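Tyrosinase (Burkholderia thailandensis, PDB 5ZRD) catalyses the copper-dependent hydroxylation of monophenols to catechols, with activity at acidic pH, and probably oxidises them further to quinones as tyrosinases do. Local coordinates at residues E25-P28 and L29-V33; P47-F50 and F51-G54; Y82-H85 and G86-L89; V88-P91 and T92-M96; D165-I168 and Y169-P172. One frame throughout, in Å; residues are numbered along the deposited sequence.

Interaction 1. Residues E25-P28 and L29-V33; sequences EKKP and LEDLV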
loop_
_atom_site.group_PDB
_atom_site.type_symbol
_atom_site.label_atom_id
_atom_site.label_comp_id
_atom_site.label_asym_id
_atom_site.label_seq_id
_atom_site.Cartn_x
_atom_site.Cartn_y
_atom_site.Cartn_z
ATOM N N GLU A 25 37.722 -22.729 44.436
ATOM C CA GLU A 25 37.476 -23.449 43.168
ATOM C C GLU A 25 36.923 -22.447 42.135
ATOM O O GLU A 25 35.702 -22.218 41.991
ATOM C CB GLU A 25 36.575 -24.660 43.402
ATOM C CG GLU A 25 36.513 -25.621 42.223
ATOM C CD GLU A 25 35.266 -26.495 42.190
ATOM O OE1 GLU A 25 34.427 -26.389 43.135
ATOM O OE2 GLU A 25 35.126 -27.275 41.218
ATOM N N LYS A 26 37.865 -21.879 41.397
ATOM C CA LYS A 26 37.625 -20.733 40.548
ATOM C C LYS A 26 37.393 -21.197 39.104
ATOM O O LYS A 26 36.717 -20.496 38.361
ATOM C CB LYS A 26 38.786 -19.740 40.703
ATOM C CG LYS A 26 39.026 -19.267 42.142
ATOM C CD LYS A 26 40.161 -18.249 42.316
ATOM C CE LYS A 26 41.541 -18.872 42.245
ATOM N NZ LYS A 26 42.509 -18.009 41.530
ATOM N N LYS A 27 37.895 -22.358 38.692
ATOM C CA LYS A 27 37.885 -22.683 37.230
ATOM C C LYS A 27 36.480 -22.466 36.608
ATOM O O LYS A 27 36.370 -21.805 35.542
ATOM C CB LYS A 27 38.416 -24.103 36.973
ATOM C CG LYS A 27 38.688 -24.436 35.509
ATOM C CD LYS A 27 38.808 -25.930 35.205
ATOM C CE LYS A 27 38.629 -26.266 33.730
ATOM N NZ LYS A 27 39.246 -25.261 32.826
ATOM N N PRO A 28 35.396 -23.015 37.231
ATOM C CA PRO A 28 34.022 -22.906 36.681
ATOM C C PRO A 28 33.580 -21.457 36.380
ATOM O O PRO A 28 33.180 -21.163 35.235
ATOM C CB PRO A 28 33.112 -23.508 37.766
ATOM C CG PRO A 28 34.004 -24.477 38.491
ATOM C CD PRO A 28 35.352 -23.791 38.485
ATOM N N LEU A 29 33.666 -20.554 37.363
ATOM C CA LEU A 29 33.300 -19.166 37.111
ATOM C C LEU A 29 34.225 -18.550 36.056
ATOM O O LEU A 29 33.746 -17.832 35.175
ATOM C CB LEU A 29 33.327 -18.349 38.402
ATOM C CG LEU A 29 32.464 -17.094 38.377
ATOM C CD1 LEU A 29 31.098 -17.366 37.767
ATOM C CD2 LEU A 29 32.295 -16.530 39.765
ATOM N N GLU A 30 35.515 -18.858 36.106
ATOM C CA GLU A 30 36.451 -18.278 35.145
ATOM C C GLU A 30 36.109 -18.751 33.718
ATOM O O GLU A 30 36.146 -17.957 32.728
ATOM C CB GLU A 30 37.885 -18.636 35.532
ATOM C CG GLU A 30 38.449 -17.774 36.659
ATOM C CD GLU A 30 39.771 -18.260 37.239
ATOM O OE1 GLU A 30 40.352 -17.558 38.093
ATOM O OE2 GLU A 30 40.211 -19.347 36.830
ATOM N N ASP A 31 35.760 -20.022 33.566
ATOM C CA ASP A 31 35.422 -20.503 32.207
ATOM C C ASP A 31 34.204 -19.758 31.638
ATOM O O ASP A 31 34.175 -19.349 30.461
ATOM C CB ASP A 31 35.130 -22.005 32.207
ATOM C CG ASP A 31 36.378 -22.860 32.439
ATOM O OD1 ASP A 31 37.519 -22.416 32.148
ATOM O OD2 ASP A 31 36.194 -24.005 32.902
ATOM N N LEU A 32 33.189 -19.609 32.482
ATOM C CA LEU A 32 31.980 -18.907 32.090
ATOM C C LEU A 32 32.334 -17.468 31.685
ATOM O O LEU A 32 31.980 -17.048 30.586
ATOM C CB LEU A 32 30.967 -18.923 33.241
ATOM C CG LEU A 32 29.651 -18.219 32.908
ATOM C CD1 LEU A 32 28.831 -19.054 31.938
ATOM C CD2 LEU A 32 28.874 -17.882 34.165
ATOM N N VAL A 33 33.036 -16.740 32.554
ATOM C CA VAL A 33 33.407 -15.355 32.247
ATOM C C VAL A 33 34.251 -15.324 30.968
ATOM O O VAL A 33 33.984 -14.522 30.069
ATOM C CB VAL A 33 34.107 -14.657 33.428
ATOM C CG1 VAL A 33 34.784 -13.366 32.991
ATOM C CG2 VAL A 33 33.136 -14.365 34.570
#

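Interaction 2. Residues P47-F50 and F51-G54; sequences PKSF and FALG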
loop_
_atom_site.group_PDB
_atom_site.type_symbol
_atom_site.label_atom_id
_atom_site.label_comp_id
_atom_site.label_asym_id
_atom_site.label_seq_id
_atom_site.Cartn_x
_atom_site.Cartn_y
_atom_site.Cartn_z
ATOM N N PRO A 47 27.433 -15.146 13.386
ATOM C CA PRO A 47 26.154 -15.599 13.960
ATOM C C PRO A 47 26.253 -16.071 15.417
ATOM O O PRO A 47 25.228 -16.265 16.057
ATOM C CB PRO A 47 25.716 -16.776 13.073
ATOM C CG PRO A 47 26.473 -16.559 11.786
ATOM C CD PRO A 47 27.809 -16.054 12.282
ATOM N N LYS A 48 27.474 -16.233 15.912
ATOM C CA LYS A 48 27.734 -16.610 17.294
ATOM C C LYS A 48 28.247 -15.434 18.160
ATOM O O LYS A 48 28.529 -15.629 19.346
ATOM C CB LYS A 48 28.780 -17.727 17.310
ATOM C CG LYS A 48 28.438 -18.970 16.498
ATOM C CD LYS A 48 29.381 -20.111 16.844
ATOM C CE LYS A 48 28.916 -21.475 16.385
ATOM N NZ LYS A 48 29.614 -21.870 15.138
ATOM N N SER A 49 28.452 -14.241 17.613
ATOM C CA SER A 49 28.755 -13.074 18.484
ATOM C C SER A 49 27.579 -12.805 19.420
ATOM O O SER A 49 26.431 -13.056 19.079
ATOM C CB SER A 49 29.021 -11.827 17.679
ATOM O OG SER A 49 27.924 -11.515 16.817
ATOM N N PHE A 50 27.855 -12.203 20.556
ATOM C CA PHE A 50 26.776 -11.852 21.445
ATOM C C PHE A 50 25.814 -10.866 20.769
ATOM O O PHE A 50 24.638 -10.869 21.069
ATOM C CB PHE A 50 27.305 -11.281 22.753
ATOM C CG PHE A 50 26.195 -11.007 23.732
ATOM C CD1 PHE A 50 25.354 -12.030 24.143
ATOM C CD2 PHE A 50 25.984 -9.734 24.235
ATOM C CE1 PHE A 50 24.316 -11.784 25.020
ATOM C CE2 PHE A 50 24.957 -9.493 25.134
ATOM C CZ PHE A 50 24.134 -10.521 25.533
ATOM N N PHE A 51 26.309 -10.013 19.875
ATOM C CA PHE A 51 25.459 -8.971 19.318
ATOM C C PHE A 51 24.408 -9.569 18.379
ATOM O O PHE A 51 23.261 -9.141 18.339
ATOM C CB PHE A 51 26.277 -7.931 18.550
ATOM C CG PHE A 51 25.433 -6.884 17.873
ATOM C CD1 PHE A 51 24.916 -5.815 18.593
ATOM C CD2 PHE A 51 25.155 -6.971 16.523
ATOM C CE1 PHE A 51 24.127 -4.854 17.974
ATOM C CE2 PHE A 51 24.381 -6.001 15.901
ATOM C CZ PHE A 51 23.854 -4.956 16.629
ATOM N N ALA A 52 24.840 -10.544 17.604
ATOM C CA ALA A 52 23.966 -11.225 16.686
ATOM C C ALA A 52 22.890 -11.996 17.470
ATOM O O ALA A 52 21.708 -11.895 17.142
ATOM C CB ALA A 52 24.792 -12.147 15.815
ATOM N N LEU A 53 23.349 -12.749 18.483
ATOM C CA LEU A 53 22.537 -13.626 19.353
ATOM C C LEU A 53 21.508 -12.775 20.092
ATOM O O LEU A 53 20.338 -13.081 20.003
ATOM C CB LEU A 53 23.421 -14.373 20.359
ATOM C CG LEU A 53 24.166 -15.605 19.836
ATOM C CD1 LEU A 53 25.239 -16.046 20.832
ATOM C CD2 LEU A 53 23.197 -16.755 19.573
ATOM N N GLY A 54 21.963 -11.731 20.793
ATOM C CA GLY A 54 21.060 -10.797 21.479
ATOM C C GLY A 54 20.096 -10.160 20.507
ATOM O O GLY A 54 18.919 -9.963 20.826
#

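Interaction 3. Residues Y82-H85 and G86-L89; sequences YCNH and GNVL. With CU (copper (II) ion), chain J.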
loop_
_atom_site.group_PDB
_atom_site.type_symbol
_atom_site.label_atom_id
_atom_site.label_comp_id
_atom_site.label_asym_id
_atom_site.label_seq_id
_atom_site.Cartn_x
_atom_site.Cartn_y
_atom_site.Cartn_z
ATOM N N TYR A 82 12.491 -12.507 16.403
ATOM C CA TYR A 82 12.211 -13.924 16.275
ATOM C C TYR A 82 11.546 -14.484 17.549
ATOM O O TYR A 82 10.955 -15.594 17.528
ATOM C CB TYR A 82 13.527 -14.624 15.957
ATOM C CG TYR A 82 14.006 -14.446 14.540
ATOM C CD1 TYR A 82 13.253 -14.930 13.483
ATOM C CD2 TYR A 82 15.185 -13.767 14.245
ATOM C CE1 TYR A 82 13.657 -14.762 12.168
ATOM C CE2 TYR A 82 15.626 -13.622 12.940
ATOM C CZ TYR A 82 14.862 -14.138 11.902
ATOM O OH TYR A 82 15.238 -13.994 10.600
ATOM N N CYS A 83 11.674 -13.808 18.706
ATOM C CA CYS A 83 11.252 -14.438 19.933
ATOM C C CYS A 83 9.731 -14.611 19.874
ATOM O O CYS A 83 9.005 -13.777 19.242
ATOM C CB CYS A 83 11.717 -13.691 21.175
ATOM S SG CYS A 83 10.887 -12.100 21.464
ATOM N N ASN A 84 9.272 -15.731 20.462
ATOM C CA ASN A 84 7.858 -16.070 20.629
ATOM C C ASN A 84 7.399 -15.680 22.043
ATOM O O ASN A 84 7.991 -16.135 23.037
ATOM C CB ASN A 84 7.610 -17.558 20.385
ATOM C CG ASN A 84 7.493 -17.894 18.923
ATOM O OD1 ASN A 84 6.482 -17.579 18.320
ATOM N ND2 ASN A 84 8.541 -18.464 18.339
ATOM N N HIS A 85 6.323 -14.886 22.104
ATOM C CA HIS A 85 5.694 -14.398 23.353
ATOM C C HIS A 85 4.175 -14.430 23.237
ATOM O O HIS A 85 3.628 -14.265 22.181
ATOM C CB HIS A 85 6.142 -12.971 23.643
ATOM C CG HIS A 85 7.621 -12.842 23.629
ATOM N ND1 HIS A 85 8.308 -12.504 22.506
ATOM C CD2 HIS A 85 8.545 -13.129 24.573
ATOM C CE1 HIS A 85 9.597 -12.522 22.780
ATOM N NE2 HIS A 85 9.776 -12.901 24.046
ATOM N N GLY A 86 3.510 -14.667 24.333
ATOM C CA GLY A 86 2.080 -14.818 24.344
ATOM C C GLY A 86 1.606 -15.964 23.462
ATOM O O GLY A 86 0.447 -15.936 22.999
ATOM N N ASN A 87 2.438 -16.980 23.223
ATOM C CA ASN A 87 1.969 -18.086 22.410
ATOM C C ASN A 87 2.658 -19.383 22.849
ATOM O O ASN A 87 3.566 -19.355 23.651
ATOM C CB ASN A 87 2.132 -17.761 20.926
ATOM C CG ASN A 87 3.572 -17.805 20.461
ATOM O OD1 ASN A 87 4.351 -18.638 20.929
ATOM N ND2 ASN A 87 3.894 -16.970 19.478
ATOM N N VAL A 88 2.214 -20.522 22.325
ATOM C CA VAL A 88 2.652 -21.828 22.891
ATOM C C VAL A 88 4.125 -22.127 22.566
ATOM O O VAL A 88 4.707 -23.050 23.129
ATOM C CB VAL A 88 1.744 -22.974 22.409
ATOM C CG1 VAL A 88 0.350 -22.841 23.001
ATOM C CG2 VAL A 88 1.666 -23.038 20.889
ATOM N N LEU A 89 4.741 -21.370 21.688
ATOM C CA LEU A 89 6.167 -21.541 21.416
ATOM C C LEU A 89 7.019 -20.775 22.439
ATOM O O LEU A 89 8.230 -20.825 22.352
ATOM C CB LEU A 89 6.455 -21.048 19.994
ATOM C CG LEU A 89 5.636 -21.737 18.901
ATOM C CD1 LEU A 89 6.110 -21.307 17.525
ATOM C CD2 LEU A 89 5.715 -23.244 19.036
HETATM CU CU CU J . 11.642 -13.465 24.754
#

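Interaction 4. Residues V88-P91 and T92-M96; sequences VLFP and TWHRM. With CU (copper (II) ion), chain J.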
loop_
_atom_site.group_PDB
_atom_site.type_symbol
_atom_site.label_atom_id
_atom_site.label_comp_id
_atom_site.label_asym_id
_atom_site.label_seq_id
_atom_site.Cartn_x
_atom_site.Cartn_y
_atom_site.Cartn_z
ATOM N N VAL A 88 2.214 -20.522 22.325
ATOM C CA VAL A 88 2.652 -21.828 22.891
ATOM C C VAL A 88 4.125 -22.127 22.566
ATOM O O VAL A 88 4.707 -23.050 23.129
ATOM C CB VAL A 88 1.744 -22.974 22.409
ATOM C CG1 VAL A 88 0.350 -22.841 23.001
ATOM C CG2 VAL A 88 1.666 -23.038 20.889
ATOM N N LEU A 89 4.741 -21.370 21.688
ATOM C CA LEU A 89 6.167 -21.541 21.416
ATOM C C LEU A 89 7.019 -20.775 22.439
ATOM O O LEU A 89 8.230 -20.825 22.352
ATOM C CB LEU A 89 6.455 -21.048 19.994
ATOM C CG LEU A 89 5.636 -21.737 18.901
ATOM C CD1 LEU A 89 6.110 -21.307 17.525
ATOM C CD2 LEU A 89 5.715 -23.244 19.036
ATOM N N PHE A 90 6.431 -20.098 23.419
ATOM C CA PHE A 90 7.278 -19.309 24.333
ATOM C C PHE A 90 8.362 -20.200 24.993
ATOM O O PHE A 90 9.543 -19.867 24.994
ATOM C CB PHE A 90 6.429 -18.510 25.331
ATOM C CG PHE A 90 7.218 -18.013 26.511
ATOM C CD1 PHE A 90 7.889 -16.811 26.457
ATOM C CD2 PHE A 90 7.372 -18.783 27.643
ATOM C CE1 PHE A 90 8.659 -16.369 27.525
ATOM C CE2 PHE A 90 8.114 -18.341 28.720
ATOM C CZ PHE A 90 8.762 -17.130 28.661
ATOM N N PRO A 91 7.982 -21.292 25.620
ATOM C CA PRO A 91 8.964 -22.083 26.376
ATOM C C PRO A 91 10.048 -22.744 25.508
ATOM O O PRO A 91 11.221 -22.750 25.877
ATOM C CB PRO A 91 8.120 -23.194 27.014
ATOM C CG PRO A 91 6.771 -22.546 27.185
ATOM C CD PRO A 91 6.620 -21.732 25.921
ATOM N N THR A 92 9.616 -23.330 24.399
ATOM C CA THR A 92 10.487 -24.095 23.548
ATOM C C THR A 92 11.393 -23.169 22.733
ATOM O O THR A 92 12.506 -23.510 22.421
ATOM C CB THR A 92 9.661 -24.976 22.602
ATOM O OG1 THR A 92 8.618 -24.231 21.966
ATOM C CG2 THR A 92 9.054 -26.129 23.344
ATOM N N TRP A 93 10.867 -22.030 22.323
ATOM C CA TRP A 93 11.683 -21.098 21.561
ATOM C C TRP A 93 12.815 -20.620 22.447
ATOM O O TRP A 93 13.959 -20.593 21.978
ATOM C CB TRP A 93 10.898 -19.917 20.994
ATOM C CG TRP A 93 11.742 -19.072 20.101
ATOM C CD1 TRP A 93 11.930 -19.246 18.760
ATOM C CD2 TRP A 93 12.584 -17.971 20.494
ATOM N NE1 TRP A 93 12.795 -18.301 18.285
ATOM C CE2 TRP A 93 13.238 -17.524 19.327
ATOM C CE3 TRP A 93 12.859 -17.335 21.708
ATOM C CZ2 TRP A 93 14.143 -16.471 19.334
ATOM C CZ3 TRP A 93 13.755 -16.291 21.716
ATOM C CH2 TRP A 93 14.379 -15.863 20.541
ATOM N N HIS A 94 12.479 -20.219 23.678
ATOM C CA HIS A 94 13.516 -19.693 24.566
ATOM C C HIS A 94 14.455 -20.821 24.974
ATOM O O HIS A 94 15.602 -20.550 25.207
ATOM C CB HIS A 94 12.956 -18.970 25.784
ATOM C CG HIS A 94 12.335 -17.688 25.399
ATOM N ND1 HIS A 94 11.117 -17.652 24.838
ATOM C CD2 HIS A 94 12.796 -16.417 25.431
ATOM C CE1 HIS A 94 10.824 -16.400 24.523
ATOM N NE2 HIS A 94 11.830 -15.615 24.906
ATOM N N ARG A 95 13.976 -22.064 25.023
ATOM C CA ARG A 95 14.857 -23.195 25.317
ATOM C C ARG A 95 15.974 -23.238 24.275
ATOM O O ARG A 95 17.139 -23.392 24.638
ATOM C CB ARG A 95 14.085 -24.522 25.338
ATOM C CG ARG A 95 14.936 -25.784 25.484
ATOM C CD ARG A 95 14.085 -26.968 25.913
ATOM N NE ARG A 95 13.781 -26.913 27.335
ATOM C CZ ARG A 95 12.980 -27.739 27.996
ATOM N NH1 ARG A 95 12.420 -28.760 27.370
ATOM N NH2 ARG A 95 12.800 -27.559 29.297
ATOM N N MET A 96 15.606 -23.116 23.011
ATOM C CA MET A 96 16.565 -23.205 21.971
ATOM C C MET A 96 17.451 -21.951 21.973
ATOM O O MET A 96 18.677 -22.033 21.692
ATOM C CB MET A 96 15.890 -23.385 20.616
ATOM C CG MET A 96 15.284 -24.762 20.455
ATOM S SD MET A 96 16.441 -26.092 20.867
ATOM C CE MET A 96 17.798 -25.615 19.792
HETATM CU CU CU J . 11.642 -13.465 24.754
#

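Interaction 5. Residues D165-I168 and Y169-P172; sequences DGNI and YEKP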
loop_
_atom_site.group_PDB
_atom_site.type_symbol
_atom_site.label_atom_id
_atom_site.label_comp_id
_atom_site.label_asym_id
_atom_site.label_seq_id
_atom_site.Cartn_x
_atom_site.Cartn_y
_atom_site.Cartn_z
ATOM N N ASP A 165 15.312 10.190 9.562
ATOM C CA ASP A 165 14.454 9.627 10.583
ATOM C C ASP A 165 15.221 9.078 11.767
ATOM O O ASP A 165 16.250 8.469 11.589
ATOM C CB ASP A 165 13.583 8.537 9.967
ATOM C CG ASP A 165 12.426 8.090 10.896
ATOM O OD1 ASP A 165 11.604 8.922 11.314
ATOM O OD2 ASP A 165 12.355 6.897 11.213
ATOM N N GLY A 166 14.706 9.321 12.980
ATOM C CA GLY A 166 15.184 8.661 14.216
ATOM C C GLY A 166 14.012 8.102 15.011
ATOM O O GLY A 166 12.940 8.706 14.991
ATOM N N ASN A 167 14.142 6.964 15.703
ATOM C CA ASN A 167 12.979 6.544 16.499
ATOM C C ASN A 167 13.446 5.793 17.753
ATOM O O ASN A 167 14.645 5.540 17.921
ATOM C CB ASN A 167 12.022 5.734 15.620
ATOM C CG ASN A 167 12.694 4.458 15.200
ATOM O OD1 ASN A 167 13.295 3.833 16.046
ATOM N ND2 ASN A 167 12.689 4.123 13.925
ATOM N N ILE A 168 12.494 5.401 18.602
ATOM C CA ILE A 168 12.838 4.940 19.935
ATOM C C ILE A 168 13.343 3.497 19.860
ATOM O O ILE A 168 13.927 2.995 20.845
ATOM C CB ILE A 168 11.687 5.114 20.949
ATOM C CG1 ILE A 168 10.416 4.374 20.538
ATOM C CG2 ILE A 168 11.401 6.593 21.215
ATOM C CD1 ILE A 168 9.340 4.430 21.561
ATOM N N TYR A 169 13.198 2.849 18.703
ATOM C CA TYR A 169 13.895 1.585 18.509
ATOM C C TYR A 169 15.412 1.788 18.510
ATOM O O TYR A 169 16.137 0.862 18.845
ATOM C CB TYR A 169 13.554 0.910 17.181
ATOM C CG TYR A 169 12.115 0.559 16.964
ATOM C CD1 TYR A 169 11.232 0.423 18.026
ATOM C CD2 TYR A 169 11.634 0.326 15.684
ATOM C CE1 TYR A 169 9.895 0.104 17.818
ATOM C CE2 TYR A 169 10.302 0.004 15.461
ATOM C CZ TYR A 169 9.430 -0.122 16.535
ATOM O OH TYR A 169 8.109 -0.416 16.347
ATOM N N GLU A 170 15.883 2.976 18.111
ATOM C CA GLU A 170 17.288 3.158 17.671
ATOM C C GLU A 170 18.173 3.461 18.863
ATOM O O GLU A 170 17.737 4.154 19.814
ATOM C CB GLU A 170 17.372 4.250 16.603
ATOM C CG GLU A 170 16.615 3.858 15.344
ATOM C CD GLU A 170 16.885 4.751 14.164
ATOM O OE1 GLU A 170 16.930 4.242 13.032
ATOM O OE2 GLU A 170 17.017 5.947 14.407
ATOM N N LYS A 171 19.393 2.916 18.787
ATOM C CA LYS A 171 20.378 3.067 19.824
ATOM C C LYS A 171 21.761 3.124 19.186
ATOM O O LYS A 171 22.097 2.254 18.368
ATOM C CB LYS A 171 20.201 1.927 20.835
ATOM C CG LYS A 171 19.266 2.278 21.979
ATOM C CD LYS A 171 18.433 1.177 22.567
ATOM C CE LYS A 171 18.797 0.872 23.994
ATOM N NZ LYS A 171 17.630 0.804 24.909
ATOM N N PRO A 172 22.572 4.146 19.558
ATOM C CA PRO A 172 23.840 4.351 18.861
ATOM C C PRO A 172 24.916 3.309 19.184
ATOM O O PRO A 172 24.868 2.645 20.243
ATOM C CB PRO A 172 24.365 5.687 19.411
ATOM C CG PRO A 172 23.880 5.700 20.845
ATOM C CD PRO A 172 22.497 5.090 20.706
HETATM O O HOH W 1 16.928 5.771 10.774
HETATM O O HOH W 2 16.015 4.166 21.952
#

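Interaction 1. Residues E25-P28 and L29-V33
K27 lays its chain across the carboxylate of D31 one helical turn further on, an i to i+4 pairing close to the N-terminal end of helix 27-41. Its CG stands anti to the backbone N (chi1 -169°) and the chain runs out extended, turning only at its last torsion, which brings NZ end-on to the carboxylate, nearly in its plane. The ammonium faces both oxygens almost evenly, 3.3 Å from K27 NZ to D31 OD2 and 3.4 Å to D31 OD1. Both bonds are weak, so the pair is a loose, forked salt bridge. The carboxylate also has R34 as a distant, weak second partner.

K26 and E30 have the same spacing and opposite charges, but 4.1 Å between K26 NZ and E30 OE1 is too long for a salt bridge. E30 instead runs its CG past the K26 carbonyl. Buried L29 touches Y21 of helix 14-22.

Three successive backbone bonds give the helical evidence. E30 N meets K26 O at 3.0 Å with a nearly straight N-H (170°), and D31 N reaches K27 O at 2.7 Å. P28 has no N-H to give but serves as acceptor, its O taking L32 N at 3.2 Å.

Interaction 2. Residues P47-F50 and F51-G54
S49 and A52 meet first through a capping bond: A52 N donates to S49 OG at 3.3 Å, a weak contact, with the N-H reasonably straight at 156°. The torsion of S49 (chi1 57°) holds OG between its backbone N and carbonyl carbon, turned to the opening turn of the helix. The same hydroxyl has a stronger partner in D46 O, so it joins the loop before the helix to the helix itself.

Main-chain bonds follow in the i to i+4 pattern. L53 N donates to S49 O at 3.2 Å, and G54 N donates to F50 O at 2.8 Å.

Van der Waals contacts of aliphatic carbon on oxygen complete the turn. A52 CB lies 3.3 Å from S49 OG, beside the capping bond. L53 folds back along the preceding loop, CG 3.5 Å from S49 O and CD1 3.6 Å from K48 O, while its side chain touches L101 and A104 of helix 90-108. F50 points its ring off the turn, where W36 and F152 meet it in edge-to-face (T-shaped) pairs.

The whole is a serine N-cap, with OG accepting the N-H three residues on, and it starts helix 50-57, whose last residue is the copper ligand H57.

Interaction 3. Residues Y82-H85 and G86-L89
N84 and N87 face one another through their amides, which cross obliquely with their planes 56° apart. N87 ND2 donates to N84 OD1 at 2.9 Å along a nearly straight N-H (164°), and that oxygen lies almost in the amide plane of N87. The N87 torsion places CG between backbone N and carbonyl carbon (chi1 73°), from where its two amide atoms work in different directions: ND2 reaches to N84, while OD1 accepts from L89 N at 2.9 Å. The latter bond closes an Asx turn that caps the start of the following helix.

L89 meets N84 from another direction, its CB 3.5 Å from N84 CG and its CD1 against the amide end, so that this buried amide is packed by aliphatic carbon as well as hydrogen-bonded. G86, with positive phi, makes the bend between the two asparagines.

H85 turns away from this pair. Its NE2 binds copper at 2.1 Å, while ND1 is hydrogen-bonded to Q355 OE1. On the carbon between those nitrogens a covalent thioether ties C83 SG to H85 CE1, at 1.9 Å. The three bonds together should fix the rotation of the ring. C83 SG sits 3.6 Å from the copper, well beyond bonding range.

Together with H57 and H94, which complete the histidine set on this copper, H85 belongs to the type 3 dinuclear copper centre, and its cysteine-histidine crosslink is a feature known from fungal tyrosinases and molluscan haemocyanins.

Interaction 4. Residues V88-P91 and T92-M96
H94 and F90 make the tight half of this contact, at the start of copper-binding helix 90-108 of the tyrosinase domain. The imidazole is covered on both faces: F90 CE1 lies 3.6 Å above one, displaced toward the rim, and W93 CE3 lies 3.5 Å above the opposite one, over its centre. F90 itself is oblique to H94, the two ring planes meeting at 43°.

The edge of the imidazole is held as firmly. H94 ND1 donates to F90 O at 2.7 Å, with the acceptor almost in the ring plane, and H94 N uses the same carbonyl at 3.2 Å. Two donors of H94 thus share one oxygen; the ND1 bond restrains the ring's rotation and helps keep NE2 directed at copper, 2.2 Å away. H320, a ligand of the other copper, stacks with H94.

The looser half is buried too, so the contact has no solvent side. T92 OG1 is 3.4 Å from L89 O, a weak and unsettled bond, and its main partner is S386 OG. The guanidinium of R95 bonds away from segment 88-91, to D324, Q331 and C389 O; only the backbone bonds to that segment, R95 N to P91 O at 3.0 Å. Between the two halves W93 N donates to L89 O, with W93 CB passing 3.1 Å from that oxygen.

Interaction 5. Residues D165-I168 and Y169-P172
N167 and E170 are joined through the main chain by a type I beta turn: E170 N donates to N167 O at 2.9 Å, coming from above the carbonyl plane and not along a lone pair. Strand 165-167 runs into this turn, and the chain beyond it has no regular structure. A water bridges the carbonyls of I168 and E170, 2.6 Å from I168 O and 2.7 Å from E170 O, donating to both.

The N167 side chain bonds to the same turn. With CG between backbone N and carbonyl carbon (chi1 65°), N167 OD1 reaches Y169 N at 2.8 Å. The bond is bent and weak (125°), but it adds an Asx turn to the beta turn. OD1 also crowds Y169 CB, and the tyrosine ring stands steeply to the N167 amide, their planes 71° apart.

In the fold this turn ends a short strand whose residues D165 to N167 pair antiparallel with a strand of the second subunit, so that one sheet runs through the interface. There D165 OD1 comes close to the same atom of that neighbouring subunit, a like-charge approach.

E170 folds its extended chain back along the strand, crossing N167 at about a right angle. Its OE2 takes a weak bond from N167 N at 3.3 Å and sits beside G166 CA. The other oxygen, OE1, is hydrogen-bonded to D160 N, and a second water lies 2.7 Å from E170 OE1 and 2.9 Å from D165 O.

How the interactions relate
From the N terminus the five contacts lie in series except where interactions 3 and 4 overlap at V88 and L89, and none nests inside or crosses another. Interaction 1 forms an early turn of helix 27-41, and interaction 2 closes the loop that follows it, about 10 Å away between nearest atoms. Interactions 3 and 4, their centres about 7 Å apart, pass from loop to helix 90-108 and supply two ligands of one copper; N84 O lies 3.2 Å from H94 CE1 between them. Interaction 5 ends a strand at the subunit interface, its centre about 25 Å from that of interaction 3. Helix 90-108, carrying interaction 4, also packs against L53 of interaction 2.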